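Local atomic coordinates of tRNA (guanosine(18)-2'-O)-methyltransferase (Aquifex aeolicus, PDB entry 1ZJR), a protein that methylates the 2'-hydroxyl of guanosine 18 in a subset of tRNAs, taking the methyl group from S-adenosyl-L-methionine. Residues I100-E108 with E128-I136; V110-T118 with D141-Y149. One frame throughout, in Å; residues are numbered along the deposited sequence.

Interaction 1. Residues I100-E108 with E128-I136; sequences IVATWLSKE and ELQGVSPEI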
ATOM      1  N   ILE A 100      11.798   3.422   4.567  1.00 30.51           N
ATOM      2  CA  ILE A 100      11.513   2.449   3.522  1.00 30.57           C
ATOM      3  C   ILE A 100      11.660   1.050   4.113  1.00 29.05           C
ATOM      4  O   ILE A 100      12.755   0.638   4.499  1.00 29.58           O
ATOM      5  CB  ILE A 100      12.486   2.613   2.336  1.00 30.41           C
ATOM      6  CG1 ILE A 100      12.533   4.085   1.908  1.00 30.98           C
ATOM      7  CG2 ILE A 100      12.045   1.723   1.177  1.00 31.14           C
ATOM      8  CD1 ILE A 100      11.188   4.670   1.503  1.00 29.02           C
ATOM      9  N   VAL A 101      10.542   0.335   4.181  1.00 27.87           N
ATOM     10  CA  VAL A 101      10.482  -1.013   4.741  1.00 27.45           C
ATOM     11  C   VAL A 101      10.252  -2.004   3.599  1.00 29.28           C
ATOM     12  O   VAL A 101       9.209  -1.982   2.946  1.00 27.34           O
ATOM     13  CB  VAL A 101       9.323  -1.105   5.763  1.00 27.98           C
ATOM     14  CG1 VAL A 101       9.255  -2.498   6.386  1.00 27.93           C
ATOM     15  CG2 VAL A 101       9.519  -0.043   6.851  1.00 27.70           C
ATOM     16  N   ALA A 102      11.224  -2.881   3.366  1.00 28.72           N
ATOM     17  CA  ALA A 102      11.109  -3.830   2.268  1.00 28.15           C
ATOM     18  C   ALA A 102      11.181  -5.295   2.659  1.00 27.59           C
ATOM     19  O   ALA A 102      11.988  -5.693   3.494  1.00 26.75           O
ATOM     20  CB  ALA A 102      12.179  -3.531   1.229  1.00 28.58           C
ATOM     21  N   THR A 103      10.327  -6.104   2.039  1.00 28.12           N
ATOM     22  CA  THR A 103      10.324  -7.538   2.297  1.00 27.10           C
ATOM     23  C   THR A 103      11.539  -8.088   1.559  1.00 27.43           C
ATOM     24  O   THR A 103      11.625  -7.990   0.334  1.00 27.75           O
ATOM     25  CB  THR A 103       9.069  -8.212   1.729  1.00 26.67           C
ATOM     26  OG1 THR A 103       8.973  -7.913   0.329  1.00 27.45           O
ATOM     27  CG2 THR A 103       7.822  -7.709   2.448  1.00 26.04           C
ATOM     28  N   TRP A 104      12.473  -8.657   2.310  1.00 29.16           N
ATOM     29  CA  TRP A 104      13.697  -9.212   1.736  1.00 30.11           C
ATOM     30  C   TRP A 104      13.921 -10.583   2.365  1.00 30.45           C
ATOM     31  O   TRP A 104      14.112 -10.698   3.578  1.00 29.44           O
ATOM     32  CB  TRP A 104      14.867  -8.258   2.031  1.00 30.14           C
ATOM     33  CG  TRP A 104      16.195  -8.678   1.456  1.00 31.91           C
ATOM     34  CD1 TRP A 104      17.280  -9.123   2.152  1.00 33.27           C
ATOM     35  CD2 TRP A 104      16.575  -8.687   0.070  1.00 30.63           C
ATOM     36  NE1 TRP A 104      18.315  -9.409   1.288  1.00 34.11           N
ATOM     37  CE2 TRP A 104      17.910  -9.152   0.006  1.00 32.15           C
ATOM     38  CE3 TRP A 104      15.918  -8.347  -1.120  1.00 30.54           C
ATOM     39  CZ2 TRP A 104      18.603  -9.289  -1.206  1.00 30.40           C
ATOM     40  CZ3 TRP A 104      16.608  -8.482  -2.327  1.00 30.47           C
ATOM     41  CH2 TRP A 104      17.939  -8.950  -2.357  1.00 30.57           C
ATOM     42  N   LEU A 105      13.878 -11.621   1.537  1.00 32.62           N
ATOM     43  CA  LEU A 105      14.039 -12.994   2.009  1.00 37.17           C
ATOM     44  C   LEU A 105      15.511 -13.265   2.282  1.00 39.20           C
ATOM     45  O   LEU A 105      16.272 -13.623   1.383  1.00 39.20           O
ATOM     46  CB  LEU A 105      13.488 -13.970   0.961  1.00 37.87           C
ATOM     47  CG  LEU A 105      13.101 -15.381   1.412  1.00 42.26           C
ATOM     48  CD1 LEU A 105      12.060 -15.304   2.531  1.00 40.19           C
ATOM     49  CD2 LEU A 105      12.539 -16.152   0.220  1.00 39.97           C
ATOM     50  N   SER A 106      15.903 -13.084   3.536  1.00 40.41           N
ATOM     51  CA  SER A 106      17.285 -13.279   3.937  1.00 44.72           C
ATOM     52  C   SER A 106      17.366 -13.474   5.446  1.00 45.26           C
ATOM     53  O   SER A 106      16.534 -12.957   6.193  1.00 44.45           O
ATOM     54  CB  SER A 106      18.109 -12.060   3.522  1.00 45.19           C
ATOM     55  OG  SER A 106      19.460 -12.194   3.907  1.00 51.90           O
ATOM     56  N   LYS A 107      18.369 -14.223   5.893  1.00 46.28           N
ATOM     57  CA  LYS A 107      18.539 -14.468   7.319  1.00 46.99           C
ATOM     58  C   LYS A 107      18.965 -13.196   8.043  1.00 45.63           C
ATOM     59  O   LYS A 107      18.904 -13.119   9.269  1.00 46.38           O
ATOM     60  CB  LYS A 107      19.567 -15.583   7.552  1.00 50.34           C
ATOM     61  CG  LYS A 107      19.060 -16.983   7.193  1.00 54.46           C
ATOM     62  CD  LYS A 107      18.671 -17.084   5.722  1.00 57.38           C
ATOM     63  CE  LYS A 107      18.127 -18.463   5.366  1.00 59.28           C
ATOM     64  NZ  LYS A 107      16.855 -18.778   6.078  1.00 61.27           N
ATOM     65  N   GLU A 108      19.377 -12.190   7.276  1.00 44.75           N
ATOM     66  CA  GLU A 108      19.804 -10.914   7.842  1.00 44.72           C
ATOM     67  C   GLU A 108      18.614  -9.996   8.129  1.00 42.59           C
ATOM     68  O   GLU A 108      18.737  -9.018   8.869  1.00 40.92           O
ATOM     69  CB  GLU A 108      20.767 -10.214   6.881  1.00 48.60           C
ATOM     70  CG  GLU A 108      20.141  -9.866   5.537  1.00 55.43           C
ATOM     71  CD  GLU A 108      21.171  -9.525   4.480  1.00 59.27           C
ATOM     72  OE1 GLU A 108      20.771  -9.208   3.339  1.00 60.88           O
ATOM     73  OE2 GLU A 108      22.381  -9.577   4.791  1.00 63.02           O
ATOM     74  N   GLU A 128       9.871 -10.469  -6.751  1.00 29.28           N
ATOM     75  CA  GLU A 128      11.202 -10.733  -7.289  1.00 30.25           C
ATOM     76  C   GLU A 128      11.707 -11.907  -6.456  1.00 30.24           C
ATOM     77  O   GLU A 128      11.079 -12.281  -5.465  1.00 30.43           O
ATOM     78  CB  GLU A 128      12.131  -9.519  -7.147  1.00 28.33           C
ATOM     79  CG  GLU A 128      11.742  -8.303  -8.012  1.00 28.88           C
ATOM     80  CD  GLU A 128      11.775  -8.570  -9.524  1.00 30.09           C
ATOM     81  OE1 GLU A 128      11.442  -7.647 -10.298  1.00 30.62           O
ATOM     82  OE2 GLU A 128      12.126  -9.690  -9.948  1.00 29.64           O
ATOM     83  N   LEU A 129      12.833 -12.487  -6.853  1.00 31.26           N
ATOM     84  CA  LEU A 129      13.391 -13.648  -6.165  1.00 32.26           C
ATOM     85  C   LEU A 129      13.342 -13.603  -4.638  1.00 31.46           C
ATOM     86  O   LEU A 129      12.894 -14.559  -3.997  1.00 30.16           O
ATOM     87  CB  LEU A 129      14.835 -13.873  -6.626  1.00 35.65           C
ATOM     88  CG  LEU A 129      15.456 -15.203  -6.196  1.00 38.28           C
ATOM     89  CD1 LEU A 129      14.607 -16.350  -6.725  1.00 40.43           C
ATOM     90  CD2 LEU A 129      16.877 -15.306  -6.726  1.00 41.03           C
ATOM     91  N   GLN A 130      13.799 -12.502  -4.050  1.00 29.72           N
ATOM     92  CA  GLN A 130      13.799 -12.382  -2.593  1.00 30.73           C
ATOM     93  C   GLN A 130      12.772 -11.370  -2.073  1.00 30.15           C
ATOM     94  O   GLN A 130      12.907 -10.845  -0.968  1.00 32.05           O
ATOM     95  CB  GLN A 130      15.206 -12.011  -2.109  1.00 32.25           C
ATOM     96  CG  GLN A 130      16.249 -13.080  -2.436  1.00 34.60           C
ATOM     97  CD  GLN A 130      17.641 -12.728  -1.948  1.00 35.72           C
ATOM     98  OE1 GLN A 130      17.932 -12.778  -0.752  1.00 35.25           O
ATOM     99  NE2 GLN A 130      18.508 -12.361  -2.877  1.00 34.48           N
ATOM    100  N   GLY A 131      11.732 -11.125  -2.863  1.00 29.85           N
ATOM    101  CA  GLY A 131      10.703 -10.175  -2.468  1.00 28.03           C
ATOM    102  C   GLY A 131      10.832  -8.956  -3.358  1.00 26.79           C
ATOM    103  O   GLY A 131      10.233  -8.890  -4.435  1.00 26.61           O
ATOM    104  N   VAL A 132      11.611  -7.983  -2.904  1.00 26.88           N
ATOM    105  CA  VAL A 132      11.854  -6.787  -3.693  1.00 27.38           C
ATOM    106  C   VAL A 132      13.160  -7.039  -4.444  1.00 28.32           C
ATOM    107  O   VAL A 132      13.873  -8.002  -4.163  1.00 28.20           O
ATOM    108  CB  VAL A 132      12.021  -5.530  -2.805  1.00 26.64           C
ATOM    109  CG1 VAL A 132      10.730  -5.274  -2.009  1.00 26.95           C
ATOM    110  CG2 VAL A 132      13.208  -5.707  -1.862  1.00 26.73           C
ATOM    111  N   SER A 133      13.471  -6.177  -5.401  1.00 28.68           N
ATOM    112  CA  SER A 133      14.701  -6.328  -6.167  1.00 29.91           C
ATOM    113  C   SER A 133      15.900  -5.906  -5.325  1.00 31.14           C
ATOM    114  O   SER A 133      15.749  -5.264  -4.285  1.00 29.56           O
ATOM    115  CB  SER A 133      14.640  -5.453  -7.413  1.00 29.11           C
ATOM    116  OG  SER A 133      14.483  -4.095  -7.040  1.00 29.38           O
ATOM    117  N   PRO A 134      17.112  -6.289  -5.753  1.00 31.62           N
ATOM    118  CA  PRO A 134      18.305  -5.908  -4.996  1.00 31.70           C
ATOM    119  C   PRO A 134      18.491  -4.390  -5.072  1.00 31.37           C
ATOM    120  O   PRO A 134      19.022  -3.772  -4.147  1.00 31.19           O
ATOM    121  CB  PRO A 134      19.423  -6.669  -5.707  1.00 32.27           C
ATOM    122  CG  PRO A 134      18.721  -7.904  -6.192  1.00 32.98           C
ATOM    123  CD  PRO A 134      17.431  -7.335  -6.742  1.00 31.63           C
ATOM    124  N   GLU A 135      18.053  -3.800  -6.181  1.00 30.86           N
ATOM    125  CA  GLU A 135      18.163  -2.357  -6.377  1.00 31.51           C
ATOM    126  C   GLU A 135      17.367  -1.635  -5.293  1.00 33.17           C
ATOM    127  O   GLU A 135      17.829  -0.652  -4.710  1.00 30.59           O
ATOM    128  CB  GLU A 135      17.629  -1.954  -7.756  1.00 32.16           C
ATOM    129  CG  GLU A 135      18.495  -2.373  -8.950  1.00 34.29           C
ATOM    130  CD  GLU A 135      18.515  -3.880  -9.197  1.00 35.96           C
ATOM    131  OE1 GLU A 135      17.441  -4.514  -9.179  1.00 34.21           O
ATOM    132  OE2 GLU A 135      19.613  -4.432  -9.429  1.00 36.43           O
ATOM    133  N   ILE A 136      16.170  -2.138  -5.015  1.00 31.34           N
ATOM    134  CA  ILE A 136      15.322  -1.537  -3.998  1.00 31.42           C
ATOM    135  C   ILE A 136      15.822  -1.777  -2.574  1.00 31.36           C
ATOM    136  O   ILE A 136      15.886  -0.847  -1.771  1.00 30.26           O
ATOM    137  CB  ILE A 136      13.863  -2.057  -4.118  1.00 30.45           C
ATOM    138  CG1 ILE A 136      13.223  -1.505  -5.395  1.00 30.98           C
ATOM    139  CG2 ILE A 136      13.057  -1.658  -2.886  1.00 30.10           C
ATOM    140  CD1 ILE A 136      11.803  -2.010  -5.655  1.00 30.17           C
TER
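T103 and L105 hold the 128-136 segment through two backbone hydrogen bonds. V132 N gives its hydrogen to T103 O over 3.2 Å, the less straight of the pair (144° at the hydrogen), while L105 N donates to Q130 O at 2.8 Å along a straighter path (158°). W104 CA adds a CA-H...O contact to that same Q130 O, 3.3 Å away, so two donors of unequal strength meet one carbonyl. Between the two bonds lies G131, the last residue of a type I turn that starts at E128; its backbone angles call for glycine, and a CB there would run into T103 O. W104 and G131 form a single bridge where the loops after strands 99-103 and 121-126 of the parallel SPOUT sheet meet. T103 is a predicted S-adenosyl-L-methionine ligand; its OG1 is hydrogen-bonded to a glycerol probably left from the crystallisation liquor. The CA-CB bond of W104 points away from the 128-136 segment, but with CG anti to the backbone N (chi1 -178°) the indole swings back under Q130, whose CB sits 3.9 Å from the centroid of the six-membered ring in a CH-pi contact. V132 O comes in at the ring's edge, 3.3 Å from W104 CZ3, and P134 CG packs on W104 CH2. The indole NE1 has a weak bond to E108 OE1, an oxygen that also takes a salt bridge from K143. Replacing W104 with an alanine would probably uncover the Q130 side chain, take from P134 its contact with the indole and cost E108 its weak indole bond, leaving that oxygen to K143. Deeper in, A102 CB meets V132 CG2 at 3.9 Å. Beyond V132, S133 caps the short helix 134-137, its OG accepting from I136 N at 3.3 Å, and S133 N is hydrogen-bonded to the D31 carboxylate.

Interaction 2. Residues V110-T118 with D141-Y149; sequences VNFREVDYT and DKKIVIPMY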
ATOM      1  N   VAL A 110      14.876  -8.747   9.576  1.00 34.15           N
ATOM      2  CA  VAL A 110      14.272  -8.838  10.894  1.00 34.27           C
ATOM      3  C   VAL A 110      12.797  -9.205  10.820  1.00 33.81           C
ATOM      4  O   VAL A 110      12.157  -9.038   9.780  1.00 31.89           O
ATOM      5  CB  VAL A 110      14.404  -7.502  11.656  1.00 35.48           C
ATOM      6  CG1 VAL A 110      15.864  -7.079  11.711  1.00 35.71           C
ATOM      7  CG2 VAL A 110      13.561  -6.426  10.983  1.00 34.96           C
ATOM      8  N   ASN A 111      12.275  -9.716  11.931  1.00 32.95           N
ATOM      9  CA  ASN A 111      10.871 -10.096  12.043  1.00 32.60           C
ATOM     10  C   ASN A 111      10.063  -8.826  11.754  1.00 32.14           C
ATOM     11  O   ASN A 111      10.336  -7.767  12.327  1.00 29.13           O
ATOM     12  CB  ASN A 111      10.608 -10.620  13.465  1.00 33.71           C
ATOM     13  CG  ASN A 111       9.183 -11.085  13.673  1.00 32.17           C
ATOM     14  OD1 ASN A 111       8.247 -10.303  13.580  1.00 32.09           O
ATOM     15  ND2 ASN A 111       9.014 -12.370  13.971  1.00 31.40           N
ATOM     16  N   PHE A 112       9.072  -8.932  10.869  1.00 30.57           N
ATOM     17  CA  PHE A 112       8.261  -7.775  10.483  1.00 29.69           C
ATOM     18  C   PHE A 112       7.581  -7.027  11.632  1.00 29.45           C
ATOM     19  O   PHE A 112       7.192  -5.868  11.473  1.00 30.60           O
ATOM     20  CB  PHE A 112       7.205  -8.192   9.444  1.00 28.52           C
ATOM     21  CG  PHE A 112       6.025  -8.917  10.028  1.00 28.17           C
ATOM     22  CD1 PHE A 112       4.788  -8.284  10.133  1.00 27.68           C
ATOM     23  CD2 PHE A 112       6.147 -10.226  10.476  1.00 27.81           C
ATOM     24  CE1 PHE A 112       3.689  -8.945  10.676  1.00 27.42           C
ATOM     25  CE2 PHE A 112       5.049 -10.897  11.024  1.00 27.33           C
ATOM     26  CZ  PHE A 112       3.822 -10.256  11.124  1.00 27.98           C
ATOM     27  N   ARG A 113       7.434  -7.667  12.784  1.00 29.89           N
ATOM     28  CA  ARG A 113       6.790  -6.996  13.912  1.00 31.82           C
ATOM     29  C   ARG A 113       7.737  -6.077  14.689  1.00 33.24           C
ATOM     30  O   ARG A 113       7.311  -5.381  15.615  1.00 33.66           O
ATOM     31  CB  ARG A 113       6.170  -8.022  14.869  1.00 31.26           C
ATOM     32  CG  ARG A 113       5.086  -8.892  14.228  1.00 31.85           C
ATOM     33  CD  ARG A 113       4.255  -9.637  15.269  1.00 32.96           C
ATOM     34  NE  ARG A 113       3.227 -10.475  14.652  1.00 30.77           N
ATOM     35  CZ  ARG A 113       3.397 -11.749  14.310  1.00 31.10           C
ATOM     36  NH1 ARG A 113       4.558 -12.355  14.530  1.00 30.35           N
ATOM     37  NH2 ARG A 113       2.405 -12.419  13.735  1.00 29.51           N
ATOM     38  N   GLU A 114       9.010  -6.062  14.310  1.00 35.06           N
ATOM     39  CA  GLU A 114       9.990  -5.225  14.999  1.00 38.10           C
ATOM     40  C   GLU A 114      10.026  -3.796  14.462  1.00 38.51           C
ATOM     41  O   GLU A 114      10.639  -2.909  15.060  1.00 40.03           O
ATOM     42  CB  GLU A 114      11.380  -5.866  14.912  1.00 40.48           C
ATOM     43  CG  GLU A 114      11.457  -7.202  15.638  1.00 45.17           C
ATOM     44  CD  GLU A 114      12.838  -7.833  15.598  1.00 48.82           C
ATOM     45  OE1 GLU A 114      12.979  -8.969  16.100  1.00 51.28           O
ATOM     46  OE2 GLU A 114      13.779  -7.200  15.074  1.00 51.61           O
ATOM     47  N   VAL A 115       9.345  -3.573  13.345  1.00 36.49           N
ATOM     48  CA  VAL A 115       9.288  -2.257  12.728  1.00 34.01           C
ATOM     49  C   VAL A 115       8.182  -1.406  13.348  1.00 33.67           C
ATOM     50  O   VAL A 115       7.146  -1.925  13.771  1.00 32.65           O
ATOM     51  CB  VAL A 115       9.033  -2.382  11.205  1.00 35.29           C
ATOM     52  CG1 VAL A 115       8.726  -1.019  10.600  1.00 33.90           C
ATOM     53  CG2 VAL A 115      10.249  -2.989  10.531  1.00 33.36           C
ATOM     54  N   ASP A 116       8.414  -0.098  13.410  1.00 31.68           N
ATOM     55  CA  ASP A 116       7.422   0.836  13.941  1.00 31.45           C
ATOM     56  C   ASP A 116       6.688   1.417  12.729  1.00 30.65           C
ATOM     57  O   ASP A 116       7.193   2.322  12.068  1.00 30.26           O
ATOM     58  CB  ASP A 116       8.117   1.958  14.724  1.00 33.23           C
ATOM     59  CG  ASP A 116       7.148   3.003  15.237  1.00 35.82           C
ATOM     60  OD1 ASP A 116       5.943   2.928  14.909  1.00 33.73           O
ATOM     61  OD2 ASP A 116       7.594   3.913  15.973  1.00 38.19           O
ATOM     62  N   TYR A 117       5.498   0.890  12.443  1.00 29.39           N
ATOM     63  CA  TYR A 117       4.722   1.345  11.292  1.00 28.57           C
ATOM     64  C   TYR A 117       3.895   2.604  11.540  1.00 27.64           C
ATOM     65  O   TYR A 117       3.194   3.061  10.640  1.00 26.02           O
ATOM     66  CB  TYR A 117       3.791   0.221  10.799  1.00 27.37           C
ATOM     67  CG  TYR A 117       4.522  -1.039  10.370  1.00 27.32           C
ATOM     68  CD1 TYR A 117       4.793  -2.059  11.283  1.00 29.43           C
ATOM     69  CD2 TYR A 117       4.981  -1.190   9.061  1.00 29.66           C
ATOM     70  CE1 TYR A 117       5.510  -3.197  10.903  1.00 28.75           C
ATOM     71  CE2 TYR A 117       5.698  -2.325   8.669  1.00 26.57           C
ATOM     72  CZ  TYR A 117       5.958  -3.319   9.595  1.00 29.01           C
ATOM     73  OH  TYR A 117       6.679  -4.423   9.219  1.00 28.14           O
ATOM     74  N   THR A 118       3.977   3.172  12.742  1.00 29.13           N
ATOM     75  CA  THR A 118       3.199   4.375  13.055  1.00 29.17           C
ATOM     76  C   THR A 118       3.822   5.665  12.528  1.00 31.02           C
ATOM     77  O   THR A 118       3.167   6.706  12.492  1.00 29.85           O
ATOM     78  CB  THR A 118       2.971   4.530  14.581  1.00 32.26           C
ATOM     79  OG1 THR A 118       4.214   4.830  15.230  1.00 30.19           O
ATOM     80  CG2 THR A 118       2.385   3.247  15.159  1.00 30.73           C
ATOM     81  N   ASP A 141      15.409   1.097   4.676  1.00 34.79           N
ATOM     82  CA  ASP A 141      15.784   1.418   6.049  1.00 35.86           C
ATOM     83  C   ASP A 141      15.607   0.158   6.887  1.00 35.59           C
ATOM     84  O   ASP A 141      16.333  -0.071   7.856  1.00 35.10           O
ATOM     85  CB  ASP A 141      14.887   2.528   6.600  1.00 37.84           C
ATOM     86  CG  ASP A 141      15.134   3.860   5.927  1.00 40.48           C
ATOM     87  OD1 ASP A 141      16.225   4.431   6.137  1.00 40.82           O
ATOM     88  OD2 ASP A 141      14.246   4.333   5.186  1.00 39.15           O
ATOM     89  N   LYS A 142      14.627  -0.653   6.506  1.00 33.23           N
ATOM     90  CA  LYS A 142      14.345  -1.903   7.202  1.00 32.94           C
ATOM     91  C   LYS A 142      14.137  -3.026   6.189  1.00 32.14           C
ATOM     92  O   LYS A 142      13.486  -2.830   5.160  1.00 30.77           O
ATOM     93  CB  LYS A 142      13.082  -1.766   8.063  1.00 35.48           C
ATOM     94  CG  LYS A 142      13.200  -0.812   9.252  1.00 37.54           C
ATOM     95  CD  LYS A 142      14.107  -1.381  10.333  1.00 40.39           C
ATOM     96  CE  LYS A 142      14.149  -0.464  11.549  1.00 42.26           C
ATOM     97  NZ  LYS A 142      14.637   0.893  11.187  1.00 44.17           N
ATOM     98  N   LYS A 143      14.710  -4.190   6.479  1.00 31.57           N
ATOM     99  CA  LYS A 143      14.564  -5.371   5.630  1.00 33.69           C
ATOM    100  C   LYS A 143      13.801  -6.365   6.495  1.00 31.54           C
ATOM    101  O   LYS A 143      14.294  -6.778   7.539  1.00 32.30           O
ATOM    102  CB  LYS A 143      15.936  -5.935   5.248  1.00 35.62           C
ATOM    103  CG  LYS A 143      16.785  -4.972   4.435  1.00 39.68           C
ATOM    104  CD  LYS A 143      18.090  -5.612   3.984  1.00 43.04           C
ATOM    105  CE  LYS A 143      18.917  -6.080   5.164  1.00 44.66           C
ATOM    106  NZ  LYS A 143      20.181  -6.734   4.719  1.00 49.28           N
ATOM    107  N   ILE A 144      12.607  -6.754   6.061  1.00 29.65           N
ATOM    108  CA  ILE A 144      11.778  -7.645   6.865  1.00 27.99           C
ATOM    109  C   ILE A 144      11.377  -8.987   6.272  1.00 28.04           C
ATOM    110  O   ILE A 144      11.342  -9.174   5.059  1.00 26.54           O
ATOM    111  CB  ILE A 144      10.463  -6.942   7.268  1.00 28.62           C
ATOM    112  CG1 ILE A 144       9.699  -6.518   6.002  1.00 27.25           C
ATOM    113  CG2 ILE A 144      10.763  -5.735   8.153  1.00 28.66           C
ATOM    114  CD1 ILE A 144       8.283  -6.013   6.256  1.00 25.94           C
ATOM    115  N   VAL A 145      11.065  -9.920   7.163  1.00 26.87           N
ATOM    116  CA  VAL A 145      10.603 -11.243   6.769  1.00 28.13           C
ATOM    117  C   VAL A 145       9.483 -11.616   7.712  1.00 27.10           C
ATOM    118  O   VAL A 145       9.367 -11.050   8.804  1.00 26.82           O
ATOM    119  CB  VAL A 145      11.700 -12.333   6.895  1.00 29.24           C
ATOM    120  CG1 VAL A 145      12.726 -12.173   5.796  1.00 30.44           C
ATOM    121  CG2 VAL A 145      12.352 -12.261   8.264  1.00 29.92           C
ATOM    122  N   ILE A 146       8.651 -12.554   7.277  1.00 25.99           N
ATOM    123  CA  ILE A 146       7.553 -13.059   8.086  1.00 25.80           C
ATOM    124  C   ILE A 146       8.011 -14.454   8.515  1.00 26.04           C
ATOM    125  O   ILE A 146       8.459 -15.243   7.684  1.00 25.72           O
ATOM    126  CB  ILE A 146       6.254 -13.165   7.256  1.00 27.88           C
ATOM    127  CG1 ILE A 146       5.798 -11.764   6.820  1.00 29.33           C
ATOM    128  CG2 ILE A 146       5.160 -13.846   8.082  1.00 26.76           C
ATOM    129  CD1 ILE A 146       4.588 -11.775   5.879  1.00 28.01           C
ATOM    130  N   PRO A 147       7.923 -14.775   9.817  1.00 26.75           N
ATOM    131  CA  PRO A 147       8.356 -16.098  10.281  1.00 27.69           C
ATOM    132  C   PRO A 147       7.629 -17.261   9.602  1.00 28.13           C
ATOM    133  O   PRO A 147       6.408 -17.237   9.453  1.00 25.99           O
ATOM    134  CB  PRO A 147       8.105 -16.038  11.791  1.00 27.78           C
ATOM    135  CG  PRO A 147       6.975 -15.072  11.918  1.00 29.77           C
ATOM    136  CD  PRO A 147       7.347 -13.990  10.924  1.00 26.19           C
ATOM    137  N   MET A 148       8.397 -18.274   9.200  1.00 28.83           N
ATOM    138  CA  MET A 148       7.864 -19.454   8.522  1.00 29.60           C
ATOM    139  C   MET A 148       8.279 -20.700   9.301  1.00 30.34           C
ATOM    140  O   MET A 148       9.392 -20.770   9.827  1.00 27.75           O
ATOM    141  CB  MET A 148       8.440 -19.561   7.109  1.00 32.87           C
ATOM    142  CG  MET A 148       8.407 -18.287   6.300  1.00 37.17           C
ATOM    143  SD  MET A 148       6.761 -17.930   5.696  1.00 41.10           S
ATOM    144  CE  MET A 148       7.033 -16.428   4.832  1.00 34.89           C
ATOM    145  N   TYR A 149       7.398 -21.690   9.356  1.00 30.15           N
ATOM    146  CA  TYR A 149       7.693 -22.920  10.080  1.00 31.47           C
ATOM    147  C   TYR A 149       7.489 -24.190   9.252  1.00 31.96           C
ATOM    148  O   TYR A 149       7.577 -25.294   9.789  1.00 32.41           O
ATOM    149  CB  TYR A 149       6.827 -22.995  11.339  1.00 31.20           C
ATOM    150  CG  TYR A 149       6.981 -21.811  12.266  1.00 33.40           C
ATOM    151  CD1 TYR A 149       6.257 -20.636  12.059  1.00 34.36           C
ATOM    152  CD2 TYR A 149       7.860 -21.861  13.348  1.00 34.88           C
ATOM    153  CE1 TYR A 149       6.401 -19.542  12.909  1.00 32.86           C
ATOM    154  CE2 TYR A 149       8.012 -20.770  14.207  1.00 34.71           C
ATOM    155  CZ  TYR A 149       7.279 -19.618  13.981  1.00 35.25           C
ATOM    156  OH  TYR A 149       7.415 -18.545  14.828  1.00 33.54           O
TER
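The F112 ring turns its edge to P147, whose CD lies in the ring plane 3.9 Å from F112 CE2, and one of its faces carries CG of R113. F112 CZ in turn sits over the centre of the R113 guanidinium. The Y117 ring has V115 CG1 over the centre of one face and F112 O at its edge, in plane; Y117 OH donates to that oxygen at 2.7 Å on a lone pair, which fixes the phenol's direction. The hydroxyl also abuts I144 CD1. I144 has CG1 wedged between backbone N and carbonyl carbon (chi1 59°), which sends CD1 to F112 CB and leaves CG2 to meet V115 CG2 at 3.7 Å. Beneath these side chains the backbones pair in parallel. V110 straddles I144, its N donating to K143 O at 2.9 Å and its O accepting from V145 N; F112 N then donates to V145 O. After the strand the chain turns at once, N111 OD1 accepting from R113 N in an Asx turn, while helix 157-174 covers F112 and Y117. Thus the short strand 110-111 is an outermost strand of the parallel sheet within this chain, and strand 142-145 leads directly into I146, a predicted S-adenosyl-L-methionine ligand, as expected at the cofactor end of the knotted SPOUT methyltransferase fold.

In the fold
Interactions 1 and 2 have centres about 12 Å apart and meet where strands 99-103 and 142-145 lie side by side in the parallel sheet. Their segments alternate along the chain: 100-108, 110-118, 128-136, then 141-149. A102 O and I144 N, 2.8 Å apart, form a probable hydrogen bond across the join, as do I100 N and D141 OD2, while V101 CG1 packs on I144 CD1. Strand 142-145 is thus inserted between 99-103 and 110-111, two strands consecutive in sequence. This arrangement brings T103 and I146, both predicted S-adenosyl-L-methionine ligands, to within about 6 Å between side chains, consistent with a shared cofactor pocket.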